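Local coordinates for protein nucleocapsid (Crimean-congo hemorrhagic fever virus, PDB 4AKL) that binds single- and double-stranded RNA, probably to package the viral genome, and very likely also cleaves double-stranded DNA without sequence specificity, at residues S33-C37 and F73-E79; V40-D44 and R428-L433; W106-Y110 and Y312-K316; L113-V117 and A364-Q370. All blocks are in the same frame, centred on the assembly; numbering follows the deposited sequence.

Contact 1. Residues S33-C37 and F73-E79; sequences SYSFC and FCAPIYE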
# COMPACT_ATOMS: atom_id res chain seq x y z
N SER A 33 13.16 -13.69 7.17
CA SER A 33 14.01 -14.04 6.07
C SER A 33 15.45 -13.88 6.57
O SER A 33 15.72 -13.04 7.39
CB SER A 33 13.62 -13.16 4.87
OG SER A 33 14.23 -13.57 3.69
N TYR A 34 16.36 -14.74 6.11
CA TYR A 34 17.79 -14.64 6.49
C TYR A 34 18.34 -13.20 6.29
O TYR A 34 18.03 -12.51 5.29
CB TYR A 34 18.62 -15.61 5.69
CG TYR A 34 18.67 -17.03 6.27
CD1 TYR A 34 19.50 -17.34 7.32
CD2 TYR A 34 17.88 -18.05 5.73
CE1 TYR A 34 19.56 -18.66 7.85
CE2 TYR A 34 17.92 -19.35 6.23
CZ TYR A 34 18.75 -19.65 7.29
OH TYR A 34 18.78 -20.95 7.78
N SER A 35 19.14 -12.77 7.26
CA SER A 35 19.62 -11.42 7.32
C SER A 35 20.92 -11.36 8.09
O SER A 35 21.47 -12.39 8.51
CB SER A 35 18.57 -10.55 8.03
OG SER A 35 18.61 -10.79 9.40
N PHE A 36 21.41 -10.14 8.29
CA PHE A 36 22.64 -9.91 9.08
C PHE A 36 22.36 -9.71 10.58
O PHE A 36 23.28 -9.39 11.36
CB PHE A 36 23.42 -8.70 8.50
CG PHE A 36 24.18 -9.02 7.26
CD1 PHE A 36 25.42 -9.65 7.35
CD2 PHE A 36 23.67 -8.71 6.00
CE1 PHE A 36 26.13 -9.96 6.21
CE2 PHE A 36 24.36 -9.01 4.84
CZ PHE A 36 25.59 -9.65 4.93
N CYS A 37 21.11 -9.93 11.00
CA CYS A 37 20.69 -9.61 12.37
C CYS A 37 21.08 -10.67 13.41
O CYS A 37 20.44 -11.71 13.54
CB CYS A 37 19.16 -9.35 12.43
SG CYS A 37 18.58 -8.63 13.96
N PHE A 73 20.64 -4.03 10.23
CA PHE A 73 21.12 -5.39 9.96
C PHE A 73 20.00 -6.41 9.69
O PHE A 73 20.26 -7.60 9.59
CB PHE A 73 22.03 -5.89 11.11
CG PHE A 73 23.30 -5.07 11.30
CD1 PHE A 73 24.30 -5.08 10.32
CD2 PHE A 73 23.50 -4.33 12.45
CE1 PHE A 73 25.49 -4.32 10.47
CE2 PHE A 73 24.69 -3.57 12.63
CZ PHE A 73 25.68 -3.57 11.63
N CYS A 74 18.75 -5.95 9.53
CA CYS A 74 17.66 -6.89 9.43
C CYS A 74 16.96 -6.85 8.10
O CYS A 74 15.81 -7.30 8.02
CB CYS A 74 16.70 -6.67 10.59
SG CYS A 74 15.89 -5.21 10.51
N ALA A 75 17.63 -6.34 7.05
CA ALA A 75 17.08 -6.42 5.69
C ALA A 75 16.93 -7.91 5.27
O ALA A 75 17.81 -8.71 5.56
CB ALA A 75 17.96 -5.68 4.68
N PRO A 76 15.79 -8.26 4.64
CA PRO A 76 15.52 -9.59 4.09
C PRO A 76 16.28 -9.72 2.82
O PRO A 76 15.79 -9.35 1.73
CB PRO A 76 14.01 -9.60 3.88
CG PRO A 76 13.67 -8.26 3.68
CD PRO A 76 14.62 -7.40 4.47
N ILE A 77 17.49 -10.24 2.95
CA ILE A 77 18.44 -10.31 1.81
C ILE A 77 17.90 -10.93 0.54
O ILE A 77 18.09 -10.38 -0.57
CB ILE A 77 19.70 -11.03 2.19
CG1 ILE A 77 20.45 -10.22 3.24
CG2 ILE A 77 20.58 -11.19 0.97
CD1 ILE A 77 20.90 -8.79 2.77
N TYR A 78 17.22 -12.04 0.70
CA TYR A 78 16.75 -12.83 -0.46
C TYR A 78 15.81 -12.00 -1.29
O TYR A 78 15.97 -11.88 -2.50
CB TYR A 78 16.04 -14.10 -0.01
CG TYR A 78 15.61 -14.99 -1.14
CD1 TYR A 78 16.46 -15.93 -1.65
CD2 TYR A 78 14.32 -14.88 -1.72
CE1 TYR A 78 16.08 -16.76 -2.68
CE2 TYR A 78 13.93 -15.72 -2.79
CZ TYR A 78 14.81 -16.64 -3.25
OH TYR A 78 14.46 -17.48 -4.28
N GLU A 79 14.84 -11.39 -0.64
CA GLU A 79 13.79 -10.68 -1.36
C GLU A 79 14.29 -9.35 -1.88
O GLU A 79 13.93 -8.96 -3.00
CB GLU A 79 12.54 -10.53 -0.51
CG GLU A 79 11.83 -11.84 -0.27
CD GLU A 79 12.46 -12.76 0.82
OE1 GLU A 79 13.24 -12.27 1.66
OE2 GLU A 79 12.12 -13.99 0.82
O HOH W 1 16.86 -13.56 3.12
O HOH W 2 20.29 -8.04 6.60
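Ser-33 and Glu-79 meet where a loop containing an ST turn at Ser-35 runs over the start of helix 77-83. The hydroxyl of Ser-33 donates to Glu-79 OE1, with OG and OE1 2.6 Å apart, on the syn lone pair that faces the second carboxylate oxygen. A torsion of -170° sets OG opposite the backbone N and directs it at the acid. The backbone itself brings Ser-33 CB against the ring of Pro-76 (CB to CB 3.7 Å). The other oxygen, OE2, is held by Asn-142 and Asn-144, which leaves the carboxylate gripped at both ends. Pro-76 is the N-cap residue, and the first amides of the helix turn to the loop: Ile-77 N makes a weak bond of 3.3 Å to Tyr-34 O, and Tyr-78 N donates to a water that itself donates to Ser-33 OG and Tyr-34 O.

The side chain of Ile-77 can be followed outward along the loop. Its CB lies 3.8 Å from Tyr-34 O, and CG1 stays beside the same carbonyl at 3.9 Å. CD1, at the end of the chain, reaches CE2 of the Phe-36 ring at 4.0 Å, approaching obliquely; Phe-20 of helix 10-24 also packs on this isoleucine. A second water links Phe-36 N to Ala-75 O. Ser-35 CB lies against the carbonyl of Ala-75, and its hydroxyl is hydrogen-bonded to Thr-31. That same Ser-35 OG closes the ST turn by accepting from Cys-37 N at 3.1 Å, with an N-H...O angle of 161°.

Contact 2. Residues V40-D44 and R428-L433; sequences VPNLD and RTIVKL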
# COMPACT_ATOMS: atom_id res chain seq x y z
N VAL A 40 18.59 -8.47 18.73
CA VAL A 40 17.53 -7.48 18.66
C VAL A 40 18.13 -6.10 18.97
O VAL A 40 18.86 -5.95 19.93
CB VAL A 40 16.37 -7.83 19.63
CG1 VAL A 40 15.28 -6.76 19.58
CG2 VAL A 40 15.79 -9.19 19.29
N PRO A 41 17.82 -5.07 18.15
CA PRO A 41 18.41 -3.79 18.42
C PRO A 41 17.87 -3.20 19.73
O PRO A 41 16.69 -3.33 20.05
CB PRO A 41 17.98 -2.94 17.22
CG PRO A 41 17.33 -3.86 16.26
CD PRO A 41 16.87 -5.01 17.03
N ASN A 42 18.76 -2.56 20.48
CA ASN A 42 18.42 -1.96 21.74
C ASN A 42 18.42 -0.47 21.50
O ASN A 42 19.47 0.13 21.24
CB ASN A 42 19.44 -2.34 22.80
CG ASN A 42 18.98 -1.95 24.22
OD1 ASN A 42 18.23 -0.99 24.42
ND2 ASN A 42 19.42 -2.72 25.20
N LEU A 43 17.23 0.12 21.59
CA LEU A 43 17.06 1.52 21.29
C LEU A 43 16.85 2.36 22.55
O LEU A 43 16.59 3.55 22.46
CB LEU A 43 15.89 1.70 20.31
CG LEU A 43 15.84 0.83 19.03
CD1 LEU A 43 14.63 1.19 18.15
CD2 LEU A 43 17.11 0.94 18.22
N ASP A 44 16.99 1.74 23.72
CA ASP A 44 16.76 2.37 25.04
C ASP A 44 17.41 3.71 25.15
O ASP A 44 16.75 4.70 25.47
CB ASP A 44 17.29 1.49 26.21
CG ASP A 44 16.36 0.33 26.58
OD1 ASP A 44 15.23 0.28 26.09
OD2 ASP A 44 16.76 -0.56 27.37
N ARG A 428 8.35 -5.21 19.61
CA ARG A 428 9.16 -4.45 20.56
C ARG A 428 9.80 -3.23 19.90
O ARG A 428 9.82 -2.15 20.48
CB ARG A 428 10.21 -5.32 21.22
CG ARG A 428 9.60 -6.25 22.24
CD ARG A 428 10.64 -7.06 22.95
NE ARG A 428 10.96 -8.31 22.23
CZ ARG A 428 12.17 -8.71 21.80
NH1 ARG A 428 13.29 -7.98 21.97
NH2 ARG A 428 12.27 -9.86 21.19
N THR A 429 10.30 -3.41 18.68
CA THR A 429 11.05 -2.40 17.99
C THR A 429 10.15 -1.26 17.46
O THR A 429 10.55 -0.08 17.49
CB THR A 429 11.82 -3.04 16.84
OG1 THR A 429 12.61 -4.11 17.36
CG2 THR A 429 12.70 -2.00 16.07
N ILE A 430 8.95 -1.61 16.96
CA ILE A 430 7.93 -0.63 16.56
C ILE A 430 7.56 0.29 17.72
O ILE A 430 7.51 1.48 17.57
CB ILE A 430 6.66 -1.34 16.04
CG1 ILE A 430 6.90 -1.95 14.64
CG2 ILE A 430 5.48 -0.37 15.94
CD1 ILE A 430 5.77 -2.85 14.07
N VAL A 431 7.31 -0.32 18.87
CA VAL A 431 6.92 0.38 20.11
C VAL A 431 8.01 1.32 20.61
O VAL A 431 7.74 2.48 21.03
CB VAL A 431 6.55 -0.68 21.23
CG1 VAL A 431 6.62 -0.09 22.58
CG2 VAL A 431 5.20 -1.28 20.96
N LYS A 432 9.25 0.84 20.58
CA LYS A 432 10.35 1.62 21.05
C LYS A 432 10.51 2.83 20.12
O LYS A 432 10.79 3.92 20.62
CB LYS A 432 11.65 0.83 21.19
CG LYS A 432 12.52 1.31 22.39
CD LYS A 432 11.81 0.90 23.73
CE LYS A 432 12.71 0.64 24.88
NZ LYS A 432 13.10 1.82 25.68
N LEU A 433 10.26 2.67 18.81
CA LEU A 433 10.32 3.84 17.91
C LEU A 433 9.20 4.85 18.17
O LEU A 433 9.42 6.07 18.08
CB LEU A 433 10.28 3.47 16.45
CG LEU A 433 11.54 2.78 15.99
CD1 LEU A 433 11.24 1.96 14.75
CD2 LEU A 433 12.69 3.78 15.74
O HOH W 3 13.93 -2.95 19.64
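Thr-429 OG1 is gripped by two partners, one of which carries it across to Pro-41. A water donates to OG1 at 2.9 Å and also to Pro-41 O at 2.8 Å, so a single molecule bridges the loop and the helix; OG1 is hydrogen-bonded as well to the carbonyl of Pro-425, one turn earlier. The water-mediated link agrees with the backbone separation, since the CA atoms of Pro-41 and Thr-429 stand 7.5 Å apart.

Beside this bridge Leu-43 supplies the apolar part. Its CB rests on Lys-432 CG at 4.0 Å, and CD1 passes on to Leu-433 CD2, also at 4.0 Å, with Thr-429 CG2 slightly farther off. Ile-436 touches the same leucine, so its neighbours recur at the three- and four-residue spacing of one helix face. At the other end of the loop Val-40 CG1 comes to 3.3 Å from Arg-428 NH1, the two side chains crossing at about a right angle. Arg-428 NE is hydrogen-bonded to Asn-423 O, and NH2 weakly to Thr-422 O.

Lys-432, bent at chi2 and chi4, directs NZ toward Asp-44. The salt bridge between them is doubtful in detail, since Asp-44 OD1 is modelled too close to Lys-432 CE.

The loop is shaped locally by Asn-42, whose OD1 accepts from Asp-44 N at 3.1 Å within the carbonyl plane. The result is an Asx turn, here leading into helix 45-52 while its leucine packs on the flank of helix 425-440.

Contact 3. Residues W106-Y110 and Y312-K316; sequences WDESY and YWLYK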
# COMPACT_ATOMS: atom_id res chain seq x y z
N TRP A 106 -3.87 8.02 -13.16
CA TRP A 106 -3.00 8.65 -12.17
C TRP A 106 -1.68 9.14 -12.74
O TRP A 106 -1.20 10.22 -12.34
CB TRP A 106 -2.76 7.70 -10.96
CG TRP A 106 -2.47 6.25 -11.23
CD1 TRP A 106 -3.37 5.27 -11.51
CD2 TRP A 106 -1.20 5.63 -11.19
NE1 TRP A 106 -2.74 4.08 -11.68
CE2 TRP A 106 -1.41 4.26 -11.48
CE3 TRP A 106 0.08 6.09 -10.96
CZ2 TRP A 106 -0.37 3.35 -11.53
CZ3 TRP A 106 1.12 5.19 -11.02
CH2 TRP A 106 0.89 3.82 -11.29
N ASP A 107 -1.06 8.38 -13.64
CA ASP A 107 0.26 8.74 -14.21
C ASP A 107 0.23 10.07 -14.99
O ASP A 107 1.11 10.92 -14.80
CB ASP A 107 0.81 7.58 -15.07
CG ASP A 107 2.11 7.93 -15.83
OD1 ASP A 107 3.12 8.34 -15.17
OD2 ASP A 107 2.12 7.76 -17.10
N GLU A 108 -0.76 10.26 -15.84
CA GLU A 108 -0.89 11.50 -16.63
C GLU A 108 -1.42 12.68 -15.78
O GLU A 108 -1.45 13.84 -16.24
CB GLU A 108 -1.75 11.26 -17.89
CG GLU A 108 -0.99 10.51 -18.97
CD GLU A 108 -1.75 10.39 -20.31
OE1 GLU A 108 -2.93 10.84 -20.43
OE2 GLU A 108 -1.14 9.84 -21.26
N SER A 109 -1.84 12.39 -14.56
CA SER A 109 -2.31 13.40 -13.61
C SER A 109 -1.33 13.59 -12.47
O SER A 109 -1.69 14.21 -11.50
CB SER A 109 -3.68 13.00 -13.05
OG SER A 109 -4.63 13.18 -14.08
N TYR A 110 -0.09 13.07 -12.61
CA TYR A 110 0.90 13.13 -11.55
C TYR A 110 1.03 14.56 -10.99
O TYR A 110 1.07 14.73 -9.80
CB TYR A 110 2.29 12.59 -11.97
CG TYR A 110 3.15 12.40 -10.74
CD1 TYR A 110 3.12 11.20 -10.02
CD2 TYR A 110 3.96 13.46 -10.24
CE1 TYR A 110 3.90 11.03 -8.84
CE2 TYR A 110 4.70 13.31 -9.11
CZ TYR A 110 4.68 12.10 -8.40
OH TYR A 110 5.44 11.97 -7.29
N TYR A 312 7.69 2.47 -10.15
CA TYR A 312 7.07 3.57 -10.82
C TYR A 312 7.98 4.83 -10.73
O TYR A 312 8.13 5.57 -11.72
CB TYR A 312 5.71 3.85 -10.22
CG TYR A 312 5.05 5.05 -10.79
CD1 TYR A 312 4.71 5.09 -12.14
CD2 TYR A 312 4.77 6.16 -10.00
CE1 TYR A 312 4.10 6.22 -12.70
CE2 TYR A 312 4.15 7.32 -10.57
CZ TYR A 312 3.82 7.34 -11.90
OH TYR A 312 3.22 8.46 -12.46
N TRP A 313 8.59 5.06 -9.56
CA TRP A 313 9.42 6.25 -9.37
C TRP A 313 10.69 6.13 -10.17
O TRP A 313 11.13 7.12 -10.75
CB TRP A 313 9.68 6.55 -7.88
CG TRP A 313 8.39 6.90 -7.14
CD1 TRP A 313 7.33 7.65 -7.63
CD2 TRP A 313 8.02 6.50 -5.83
NE1 TRP A 313 6.34 7.75 -6.69
CE2 TRP A 313 6.73 7.05 -5.57
CE3 TRP A 313 8.65 5.75 -4.84
CZ2 TRP A 313 6.08 6.87 -4.39
CZ3 TRP A 313 8.00 5.55 -3.66
CH2 TRP A 313 6.72 6.11 -3.43
N LEU A 314 11.28 4.94 -10.21
CA LEU A 314 12.38 4.71 -11.11
C LEU A 314 12.01 5.04 -12.56
O LEU A 314 12.72 5.79 -13.24
CB LEU A 314 12.83 3.29 -11.07
CG LEU A 314 13.45 2.69 -9.85
CD1 LEU A 314 13.90 1.26 -10.23
CD2 LEU A 314 14.64 3.54 -9.31
N TYR A 315 10.87 4.51 -13.01
CA TYR A 315 10.39 4.79 -14.36
C TYR A 315 10.24 6.31 -14.57
O TYR A 315 10.82 6.85 -15.50
CB TYR A 315 9.12 3.98 -14.64
CG TYR A 315 8.30 4.52 -15.72
CD1 TYR A 315 8.63 4.27 -17.07
CD2 TYR A 315 7.20 5.27 -15.45
CE1 TYR A 315 7.81 4.79 -18.11
CE2 TYR A 315 6.40 5.80 -16.48
CZ TYR A 315 6.72 5.55 -17.79
OH TYR A 315 5.90 6.08 -18.79
N LYS A 316 9.51 6.98 -13.69
CA LYS A 316 9.31 8.42 -13.82
C LYS A 316 10.58 9.24 -13.79
O LYS A 316 10.62 10.25 -14.43
CB LYS A 316 8.39 8.97 -12.74
CG LYS A 316 6.99 8.53 -12.87
CD LYS A 316 6.30 9.00 -14.22
CE LYS A 316 5.70 10.40 -14.06
NZ LYS A 316 4.73 10.67 -15.14
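A type I turn from Asp-107 to Tyr-110 faces the last turn of helix 306-316, and the closest CA atoms, those of Asp-107 and Lys-316, are still 9.1 Å apart, so long side chains make the contact. Asp-107 OD1 accepts twice. Tyr-312 OH donates to it at 2.7 Å on the anti lone pair, close to the plane of the tyrosine ring, whereas Lys-316 NZ, at 2.8 Å, reaches OD1 from 37° out of the carboxylate plane and forms a salt bridge. The buried acid thus has both a charged and a neutral donor, which probably stabilises its negative form.

The Tyr-312 ring is held flat between two groups. Trp-106 CZ3 stands 3.4 Å above the centre of one face in an edge-to-face pair, the planes inclined at 67°; Lys-316 CG lies 3.5 Å over the opposite face, nearer the rim. Tyr-110 CD1 meets the edge of the same ring, 4.1 Å from Tyr-312 CE2.

Around this cluster Trp-106 NE1 bonds to Asn-125 of helix 120-136, Tyr-110 OH is held by Leu-362 O and Leu-380 N, Tyr-315 meets Phe-96 of helix 86-98, and Trp-313 packs on helix 385-392.

Contact 4. Residues L113-V117 and A364-Q370; sequences LKVEV and ADDSFQQ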
# COMPACT_ATOMS: atom_id res chain seq x y z
N LEU A 113 -1.70 15.29 -8.65
CA LEU A 113 -1.68 14.43 -7.46
C LEU A 113 -0.59 14.85 -6.45
O LEU A 113 -0.65 14.50 -5.27
CB LEU A 113 -1.58 12.92 -7.86
CG LEU A 113 -2.78 12.26 -8.60
CD1 LEU A 113 -2.43 10.76 -8.99
CD2 LEU A 113 -4.08 12.29 -7.79
N LYS A 114 0.37 15.64 -6.90
CA LYS A 114 1.32 16.29 -6.01
C LYS A 114 0.56 17.37 -5.14
O LYS A 114 1.08 17.79 -4.12
CB LYS A 114 2.46 16.98 -6.80
CG LYS A 114 3.57 16.10 -7.35
CD LYS A 114 4.59 16.92 -8.23
CE LYS A 114 5.23 18.13 -7.53
NZ LYS A 114 6.53 18.55 -8.17
N VAL A 115 -0.61 17.79 -5.56
CA VAL A 115 -1.35 18.88 -4.94
C VAL A 115 -2.66 18.41 -4.29
O VAL A 115 -2.96 18.82 -3.18
CB VAL A 115 -1.67 19.96 -6.00
CG1 VAL A 115 -2.50 21.07 -5.42
CG2 VAL A 115 -0.32 20.56 -6.62
N GLU A 116 -3.43 17.57 -4.99
CA GLU A 116 -4.80 17.22 -4.60
C GLU A 116 -4.99 15.76 -4.23
O GLU A 116 -4.25 14.84 -4.69
CB GLU A 116 -5.80 17.50 -5.72
CG GLU A 116 -5.68 18.81 -6.51
CD GLU A 116 -6.31 20.03 -5.82
OE1 GLU A 116 -6.70 19.89 -4.62
OE2 GLU A 116 -6.40 21.11 -6.48
N VAL A 117 -6.02 15.57 -3.43
CA VAL A 117 -6.56 14.30 -3.09
C VAL A 117 -6.92 13.56 -4.38
O VAL A 117 -7.45 14.16 -5.31
CB VAL A 117 -7.82 14.48 -2.20
CG1 VAL A 117 -8.56 13.14 -2.03
CG2 VAL A 117 -7.42 15.12 -0.83
N ALA A 364 6.32 15.62 -3.35
CA ALA A 364 5.13 16.45 -3.07
C ALA A 364 5.16 17.18 -1.72
O ALA A 364 4.15 17.77 -1.28
CB ALA A 364 3.85 15.58 -3.19
N ASP A 365 6.28 17.12 -1.04
CA ASP A 365 6.37 17.64 0.35
C ASP A 365 5.83 19.05 0.53
O ASP A 365 5.16 19.32 1.49
CB ASP A 365 7.82 17.62 0.86
CG ASP A 365 8.44 16.20 0.79
OD1 ASP A 365 8.66 15.69 -0.30
OD2 ASP A 365 8.65 15.59 1.85
N ASP A 366 6.13 19.93 -0.40
CA ASP A 366 5.79 21.34 -0.28
C ASP A 366 4.61 21.75 -1.10
O ASP A 366 4.15 22.89 -0.98
CB ASP A 366 7.01 22.18 -0.69
CG ASP A 366 8.12 22.14 0.36
OD1 ASP A 366 7.83 22.03 1.58
OD2 ASP A 366 9.29 22.24 -0.04
N SER A 367 4.12 20.84 -1.95
CA SER A 367 3.02 21.16 -2.88
C SER A 367 1.64 20.66 -2.37
O SER A 367 0.63 21.30 -2.63
CB SER A 367 3.36 20.58 -4.24
OG SER A 367 3.56 19.16 -4.11
N PHE A 368 1.61 19.55 -1.64
CA PHE A 368 0.35 18.86 -1.25
C PHE A 368 -0.46 19.68 -0.23
O PHE A 368 0.01 19.97 0.83
CB PHE A 368 0.63 17.40 -0.73
CG PHE A 368 -0.63 16.49 -0.71
CD1 PHE A 368 -1.11 15.93 -1.85
CD2 PHE A 368 -1.32 16.24 0.49
CE1 PHE A 368 -2.24 15.13 -1.83
CE2 PHE A 368 -2.44 15.42 0.53
CZ PHE A 368 -2.92 14.87 -0.61
N GLN A 369 -1.69 20.02 -0.61
CA GLN A 369 -2.47 20.98 0.10
C GLN A 369 -3.39 20.41 1.23
O GLN A 369 -4.06 21.19 1.90
CB GLN A 369 -3.28 21.78 -0.92
CG GLN A 369 -2.41 22.61 -1.84
CD GLN A 369 -3.17 23.48 -2.82
OE1 GLN A 369 -4.39 23.31 -3.03
NE2 GLN A 369 -2.45 24.43 -3.45
N GLN A 370 -3.42 19.10 1.42
CA GLN A 370 -4.33 18.47 2.39
C GLN A 370 -3.58 17.57 3.37
O GLN A 370 -2.35 17.46 3.32
CB GLN A 370 -5.39 17.64 1.61
CG GLN A 370 -6.21 18.44 0.55
CD GLN A 370 -7.10 19.44 1.18
OE1 GLN A 370 -7.62 19.23 2.30
NE2 GLN A 370 -7.32 20.58 0.47
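Ser-367 and Gln-369 donate to successive carbonyls, those of Lys-114 and Val-115, in a loop-to-loop junction where residues 364-368 form a single helix-like turn. Ser-367 OG lies 2.8 Å from Lys-114 O and approaches from above the carbonyl plane, 47° out of it. Gln-369 N, by contrast, lies in the plane of its carbonyl and on a lone pair, making a nearly straight bond to Val-115 O at 3.1 Å with an N-H...O angle of 175°.

Phe-368 falls between the two donors in sequence. With CG placed opposite the backbone N (chi1 -163°), its ring reaches the backbone of 113-117 and turns its edge to Leu-113 O, Lys-114 O and Glu-116 O. CD1 lies 3.7 Å from Leu-113 O, and CE1 lies 3.5 Å from Glu-116 O; the slightly positive C-H rim of the ring thus faces negative oxygens. Met-375 touches this ring too.

Further out, Val-115 and Gln-369 run alongside each other in the same direction, and Val-115 CG1 packs against the flat amide of Gln-369, 3.6 Å from CD. Ala-364 CB packs against the carbonyl and CA of Lys-114, whose amine is bound by Glu-361 O.

Ala-364 O accepts from both Ser-367 N and Phe-368 N, each at 3.1 Å. These bonds close the turn that carries both residues, and the side-chain torsions then direct hydroxyl and ring to 113-117. Ala-364 is in turn backbone-bonded to Leu-380. At the far end, Val-117, which lies near a bound triethylene glycol, sets its CG2 against Gln-370 CG at 3.8 Å, the two side chains crossing nearly at right angles.

The contacts form two pairs. Contacts 1 and 2, with centres 17 Å apart, both use the loop between helices 10-24 and 45-52: its first part packs on the start of helix 77-83, its second on helix 425-440, and the two contacts cross along the chain. Contacts 3 and 4 lie 15 Å apart and touch, Trp-106 O resting 3.6 Å from Leu-113 CD1; their segments also alternate. Contacts of different pairs have centres 30 to 35 Å apart. Contact 1 closes before contacts 3 and 4 open, and both of these are nested within contact 2. Segments 106-110 and 113-117 thus meet segments 312-316 and 364-370 respectively across a long intervening chain, which includes the DEVD motif at 266-269.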